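Local coordinates for metallophosphoesterase (Clostridium thermocellum, PDB 4J6O), which probably removes 2',3'-phosphates from broken RNA ends as the manganese-binding phosphatase domain of the bacterial Pnkp-Hen1 RNA repair system, at residues Asp15-Ile20 against Asp25-Leu30; Lys232-Arg237 against Arg241-Val246. All coordinates share one frame; numbering follows the deposited sequence.

Interaction 1. Residues Asp15-Ile20 against Asp25-Leu30; sequences DIIGDI and DELKML. With MN (manganese (II) ion), chain J.
Ile17 and Ile20 meet Leu27 and Leu30 where the strand that leads into the metal site of a calcineurin-like phosphoesterase is packed against the helix that follows it. The sequence Asp19-Ile20-His21 in the loop that follows this strand is the D-x-H signature of the family, and the contact illustrates how a metal-binding loop can be packed against the fold by apolar residues next to its ligands. The tight part centres on Leu27. Its CG stands anti to the backbone N (chi1 177°), which carries both methyls away from the helix and toward the loop, where Ile20 CD1 lies 3.8 Å from Leu27 CD2. The other branch is shared: Leu27 CD1 is 4.0 Å from Ile20 CD1 and 4.1 Å from Ile17 CD1, the Ile17 side chain crossing that of Leu27 at about a right angle. One helical turn on, packing slackens. Leu30 and Ile17 reach toward each other tip to tip, with Leu30 CD2 4.2 Å from Ile17 CG2, and no hydrogen bond joins the two segments. All four side chains are buried; Leu233 of strand 232-238 closes over Ile20, Leu27 and Leu30, while Phe62 of strand 59-62 touches Ile20 and Leu27. The outer side of the helix is different in character. Met29 is exposed, and the partly exposed Asp25 and Lys28 make salt bridges with Lys72 and Glu32 respectively. In the loop, one residue before Ile20, Asp19 directs its side chain away from Leu27. Together with His21 and Asp65 it holds the manganese ion, to which Asp19 OD2 bonds at 2.2 Å, with water 1 bound at 2.3 Å from the metal.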
loop_
_atom_site.group_PDB
_atom_site.type_symbol
_atom_site.label_atom_id
_atom_site.label_comp_id
_atom_site.label_asym_id
_atom_site.label_seq_id
_atom_site.Cartn_x
_atom_site.Cartn_y
_atom_site.Cartn_z
ATOM N N ASP A 15 -12.715 -0.111 1.353
ATOM C CA ASP A 15 -12.147 1.199 1.072
ATOM C C ASP A 15 -10.678 0.970 0.893
ATOM O O ASP A 15 -10.010 0.439 1.795
ATOM C CB ASP A 15 -12.458 2.145 2.218
ATOM C CG ASP A 15 -13.953 2.375 2.348
ATOM O OD1 ASP A 15 -14.583 2.715 1.339
ATOM O OD2 ASP A 15 -14.476 2.185 3.453
ATOM N N ILE A 16 -10.229 1.254 -0.318
ATOM C CA ILE A 16 -8.883 0.842 -0.767
ATOM C C ILE A 16 -7.978 2.064 -0.745
ATOM O O ILE A 16 -8.329 3.096 -1.320
ATOM C CB ILE A 16 -8.944 0.258 -2.193
ATOM C CG1 ILE A 16 -9.985 -0.871 -2.271
ATOM C CG2 ILE A 16 -7.543 -0.262 -2.607
ATOM C CD1 ILE A 16 -10.256 -1.326 -3.673
ATOM N N ILE A 17 -6.855 1.996 -0.014
ATOM C CA ILE A 17 -6.106 3.243 0.304
ATOM C C ILE A 17 -4.688 3.112 -0.296
ATOM O O ILE A 17 -4.024 2.074 -0.141
ATOM C CB ILE A 17 -6.022 3.455 1.819
ATOM C CG1 ILE A 17 -7.443 3.777 2.353
ATOM C CG2 ILE A 17 -5.139 4.658 2.163
ATOM C CD1 ILE A 17 -7.565 3.937 3.825
ATOM N N GLY A 18 -4.227 4.184 -0.947
ATOM C CA GLY A 18 -2.912 4.191 -1.597
ATOM C C GLY A 18 -1.773 4.471 -0.626
ATOM O O GLY A 18 -1.903 4.386 0.586
ATOM N N ASP A 19 -0.594 4.752 -1.198
ATOM C CA ASP A 19 0.621 4.821 -0.384
ATOM C C ASP A 19 0.534 5.876 0.710
ATOM O O ASP A 19 0.305 7.067 0.444
ATOM C CB ASP A 19 1.791 5.227 -1.281
ATOM C CG ASP A 19 1.968 4.348 -2.474
ATOM O OD1 ASP A 19 1.016 3.978 -3.222
ATOM O OD2 ASP A 19 3.187 4.064 -2.750
ATOM N N ILE A 20 0.822 5.425 1.918
ATOM C CA ILE A 20 0.756 6.264 3.081
ATOM C C ILE A 20 2.087 6.903 3.463
ATOM O O ILE A 20 2.101 8.080 3.827
ATOM C CB ILE A 20 0.166 5.465 4.250
ATOM C CG1 ILE A 20 -1.290 5.034 3.890
ATOM C CG2 ILE A 20 0.215 6.263 5.541
ATOM C CD1 ILE A 20 -1.802 3.836 4.750
ATOM N N ASP A 25 -1.342 11.532 9.992
ATOM C CA ASP A 25 -2.403 12.514 10.258
ATOM C C ASP A 25 -3.439 12.411 9.147
ATOM O O ASP A 25 -4.681 12.443 9.407
ATOM C CB ASP A 25 -1.841 13.936 10.339
ATOM C CG ASP A 25 -0.974 14.165 11.556
ATOM O OD1 ASP A 25 -1.096 13.402 12.534
ATOM O OD2 ASP A 25 -0.173 15.158 11.523
ATOM N N GLU A 26 -2.935 12.251 7.925
ATOM C CA GLU A 26 -3.804 12.239 6.755
ATOM C C GLU A 26 -4.554 10.919 6.713
ATOM O O GLU A 26 -5.693 10.876 6.297
ATOM C CB GLU A 26 -3.021 12.372 5.450
ATOM C CG GLU A 26 -2.460 13.801 5.182
ATOM C CD GLU A 26 -1.223 14.127 5.970
ATOM O OE1 GLU A 26 -0.649 13.278 6.684
ATOM O OE2 GLU A 26 -0.792 15.300 5.880
ATOM N N LEU A 27 -3.870 9.856 7.082
ATOM C CA LEU A 27 -4.536 8.536 7.199
ATOM C C LEU A 27 -5.705 8.581 8.192
ATOM O O LEU A 27 -6.784 8.085 7.888
ATOM C CB LEU A 27 -3.503 7.450 7.571
ATOM C CG LEU A 27 -4.137 6.071 7.781
ATOM C CD1 LEU A 27 -4.946 5.585 6.567
ATOM C CD2 LEU A 27 -3.032 5.053 8.178
ATOM N N LYS A 28 -5.475 9.181 9.354
ATOM C CA LYS A 28 -6.529 9.273 10.350
ATOM C C LYS A 28 -7.677 10.098 9.801
ATOM O O LYS A 28 -8.843 9.690 9.934
ATOM C CB LYS A 28 -5.971 9.868 11.620
ATOM C CG LYS A 28 -7.014 10.129 12.719
ATOM C CD LYS A 28 -6.379 10.759 13.932
ATOM C CE LYS A 28 -7.363 10.760 15.119
ATOM N NZ LYS A 28 -8.371 11.806 14.893
ATOM N N MET A 29 -7.362 11.247 9.173
ATOM C CA MET A 29 -8.390 12.088 8.551
ATOM C C MET A 29 -9.203 11.320 7.506
ATOM O O MET A 29 -10.443 11.404 7.487
ATOM C CB MET A 29 -7.760 13.365 7.933
ATOM C CG MET A 29 -7.269 14.365 8.938
ATOM S SD MET A 29 -6.214 15.608 8.124
ATOM C CE MET A 29 -7.502 16.643 7.389
ATOM N N LEU A 30 -8.502 10.533 6.666
ATOM C CA LEU A 30 -9.175 9.854 5.582
ATOM C C LEU A 30 -10.094 8.753 6.139
ATOM O O LEU A 30 -11.233 8.566 5.701
ATOM C CB LEU A 30 -8.129 9.269 4.594
ATOM C CG LEU A 30 -8.722 8.464 3.459
ATOM C CD1 LEU A 30 -9.696 9.282 2.605
ATOM C CD2 LEU A 30 -7.504 8.048 2.597
HETATM MN MN MN J . 5.304 4.503 -2.754
HETATM O O HOH W 1 4.691 6.541 -3.648
#

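Interaction 2. Residues Lys232-Arg237 against Arg241-Val246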
loop_
_atom_site.group_PDB
_atom_site.type_symbol
_atom_site.label_atom_id
_atom_site.label_comp_id
_atom_site.label_asym_id
_atom_site.label_seq_id
_atom_site.Cartn_x
_atom_site.Cartn_y
_atom_site.Cartn_z
ATOM N N LYS A 232 -2.115 14.141 -2.124
ATOM C CA LYS A 232 -3.271 13.776 -1.312
ATOM C C LYS A 232 -3.282 12.280 -1.121
ATOM O O LYS A 232 -2.645 11.546 -1.880
ATOM C CB LYS A 232 -4.566 14.242 -1.915
ATOM C CG LYS A 232 -4.910 13.756 -3.259
ATOM C CD LYS A 232 -5.894 14.819 -3.908
ATOM C CE LYS A 232 -6.086 14.526 -5.381
ATOM N NZ LYS A 232 -7.272 15.327 -5.835
ATOM N N LEU A 233 -3.980 11.859 -0.084
ATOM C CA LEU A 233 -4.143 10.441 0.202
ATOM C C LEU A 233 -5.547 10.080 -0.269
ATOM O O LEU A 233 -6.536 10.739 0.141
ATOM C CB LEU A 233 -4.016 10.175 1.685
ATOM C CG LEU A 233 -3.982 8.709 2.071
ATOM C CD1 LEU A 233 -2.696 8.064 1.503
ATOM C CD2 LEU A 233 -4.022 8.518 3.624
ATOM N N THR A 234 -5.614 9.070 -1.133
ATOM C CA THR A 234 -6.857 8.674 -1.779
ATOM C C THR A 234 -7.360 7.315 -1.292
ATOM O O THR A 234 -6.548 6.329 -1.175
ATOM C CB THR A 234 -6.666 8.643 -3.324
ATOM O OG1 THR A 234 -6.440 9.984 -3.761
ATOM C CG2 THR A 234 -7.897 8.056 -4.001
ATOM N N ALA A 235 -8.683 7.225 -1.107
ATOM C CA ALA A 235 -9.337 5.915 -0.953
ATOM C C ALA A 235 -10.271 5.707 -2.112
ATOM O O ALA A 235 -10.915 6.664 -2.573
ATOM C CB ALA A 235 -10.181 5.840 0.355
ATOM N N TYR A 236 -10.378 4.468 -2.562
ATOM C CA TYR A 236 -11.322 4.080 -3.592
ATOM C C TYR A 236 -12.354 3.191 -2.929
ATOM O O TYR A 236 -12.016 2.154 -2.316
ATOM C CB TYR A 236 -10.561 3.335 -4.728
ATOM C CG TYR A 236 -11.417 2.897 -5.906
ATOM C CD1 TYR A 236 -12.160 1.706 -5.851
ATOM C CD2 TYR A 236 -11.417 3.609 -7.084
ATOM C CE1 TYR A 236 -12.927 1.306 -6.957
ATOM C CE2 TYR A 236 -12.154 3.207 -8.187
ATOM C CZ TYR A 236 -12.891 2.064 -8.111
ATOM O OH TYR A 236 -13.578 1.681 -9.232
ATOM N N ARG A 237 -13.635 3.621 -2.995
ATOM C CA ARG A 237 -14.677 2.878 -2.320
ATOM C C ARG A 237 -15.243 1.879 -3.317
ATOM O O ARG A 237 -15.568 2.216 -4.452
ATOM C CB ARG A 237 -15.778 3.845 -1.845
ATOM C CG ARG A 237 -15.195 4.973 -1.084
ATOM C CD ARG A 237 -16.276 5.806 -0.397
ATOM N NE ARG A 237 -16.901 5.137 0.728
ATOM C CZ ARG A 237 -18.233 4.942 0.824
ATOM N NH1 ARG A 237 -19.078 5.306 -0.148
ATOM N NH2 ARG A 237 -18.741 4.360 1.893
ATOM N N ARG A 241 -17.227 2.491 -6.474
ATOM C CA ARG A 241 -16.355 3.105 -7.460
ATOM C C ARG A 241 -16.361 4.626 -7.278
ATOM O O ARG A 241 -16.480 5.386 -8.236
ATOM C CB ARG A 241 -16.699 2.634 -8.885
ATOM C CG ARG A 241 -16.659 1.090 -8.965
ATOM C CD ARG A 241 -16.482 0.556 -10.338
ATOM N NE ARG A 241 -16.637 -0.886 -10.332
ATOM C CZ ARG A 241 -16.229 -1.670 -11.315
ATOM N NH1 ARG A 241 -16.439 -2.977 -11.239
ATOM N NH2 ARG A 241 -15.647 -1.134 -12.388
ATOM N N GLU A 242 -16.199 5.029 -6.011
ATOM C CA GLU A 242 -16.105 6.447 -5.630
ATOM C C GLU A 242 -14.740 6.780 -5.080
ATOM O O GLU A 242 -14.160 5.994 -4.304
ATOM C CB GLU A 242 -17.093 6.729 -4.527
ATOM C CG GLU A 242 -18.510 6.642 -5.011
ATOM C CD GLU A 242 -19.530 6.741 -3.899
ATOM O OE1 GLU A 242 -19.131 6.843 -2.708
ATOM O OE2 GLU A 242 -20.742 6.711 -4.238
ATOM N N ILE A 243 -14.255 7.964 -5.447
ATOM C CA ILE A 243 -12.993 8.500 -4.952
ATOM C C ILE A 243 -13.240 9.423 -3.752
ATOM O O ILE A 243 -14.074 10.341 -3.828
ATOM C CB ILE A 243 -12.282 9.273 -6.035
ATOM C CG1 ILE A 243 -12.002 8.394 -7.253
ATOM C CG2 ILE A 243 -10.984 9.876 -5.513
ATOM C CD1 ILE A 243 -11.389 7.087 -6.919
ATOM N N VAL A 244 -12.534 9.178 -2.649
ATOM C CA VAL A 244 -12.545 10.043 -1.454
ATOM C C VAL A 244 -11.099 10.376 -1.132
ATOM O O VAL A 244 -10.248 9.491 -1.186
ATOM C CB VAL A 244 -13.175 9.358 -0.240
ATOM C CG1 VAL A 244 -13.097 10.241 1.020
ATOM C CG2 VAL A 244 -14.659 9.011 -0.564
ATOM N N ASP A 245 -10.799 11.628 -0.859
ATOM C CA ASP A 245 -9.389 11.980 -0.598
ATOM C C ASP A 245 -9.221 13.046 0.466
ATOM O O ASP A 245 -10.161 13.758 0.815
ATOM C CB ASP A 245 -8.633 12.300 -1.899
ATOM C CG ASP A 245 -9.235 13.455 -2.691
ATOM O OD1 ASP A 245 -9.589 14.476 -2.066
ATOM O OD2 ASP A 245 -9.294 13.354 -3.946
ATOM N N VAL A 246 -8.020 13.081 1.041
ATOM C CA VAL A 246 -7.648 14.117 1.998
ATOM C C VAL A 246 -6.361 14.761 1.501
ATOM O O VAL A 246 -5.384 14.081 1.208
ATOM C CB VAL A 246 -7.344 13.537 3.366
ATOM C CG1 VAL A 246 -6.712 14.575 4.257
ATOM C CG2 VAL A 246 -8.645 13.001 4.017
HETATM O O HOH W 2 -7.891 11.556 -5.393
#
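Tyr236 and Ile243 cross obliquely on one face of an antiparallel beta hairpin, with Ile243 CD1 3.5 Å from Tyr236 CD2, while Arg237 and Glu242 cross on the other. The hairpin exemplifies how paired strands sort their side chains by face. Tyr236 also lies alongside Arg241, the two pointing the same way: Arg241 CG comes to 3.1 Å from Tyr236 OH, and the ring and guanidinium planes are 53° apart. At the turn, Arg241 and Glu242 both face Arg237 in a G1 beta bulge. Arg237 bends at chi3 (71°), bringing its guanidinium back to Glu242, so that NH1 donates to Glu242 OE1 at 3.0 Å. The carboxylate oxygen sits in the guanidinium plane, yet the donor approaches it from above the carboxylate plane. Arg237 CD also packs at 3.6 Å from Val244 CG2. At the opposite end of the hairpin, the extended Lys232 chain passes Asp245. The 3.4 Å contact of Lys232 NZ with Asp245 OD2 is a salt bridge with a weak hydrogen bond; the stronger partner of NZ is Glu213. Thr234 and Asp245 lie side by side, and water 2 joins them by hydrogen bonds to Thr234 OG1 and Asp245 OD2; OG1 is also bonded to Thr225. Between these ends the backbone pairing is regular, as in the nearly straight Ala235 N to Val244 O bond of 2.8 Å. The chemistry implies a division of labour: backbone bonds fix the register of this sheet edge, while of the two cross-strand salt bridges that of Arg237 is probably firmer, since Lys232 divides its charge with Glu213.

Overall arrangement
Interactions 1 and 2 have centres 8 Å apart and meet in a single sheet, where strand 14-17 lies beside strand 232-238. Backbone contacts join them: Ile16 O is 2.8 Å from Tyr236 N and Gly18 N is 3.2 Å from Thr234 O, both probable hydrogen bonds. The helix of interaction 1 also packs on the hairpin's outer strand, with Leu30 CA 3.6 Å from Val246 CG2. Only interaction 1 supplies a metal ligand, Asp19; in the hairpin, the nearest atom of the Leu233 side chain lies about 10 Å from the manganese, although Leu233 CD1 comes within 3.3 Å of Asp19 O. The hairpin thus flanks the loop that carries Asp19 through Leu233 and Thr234.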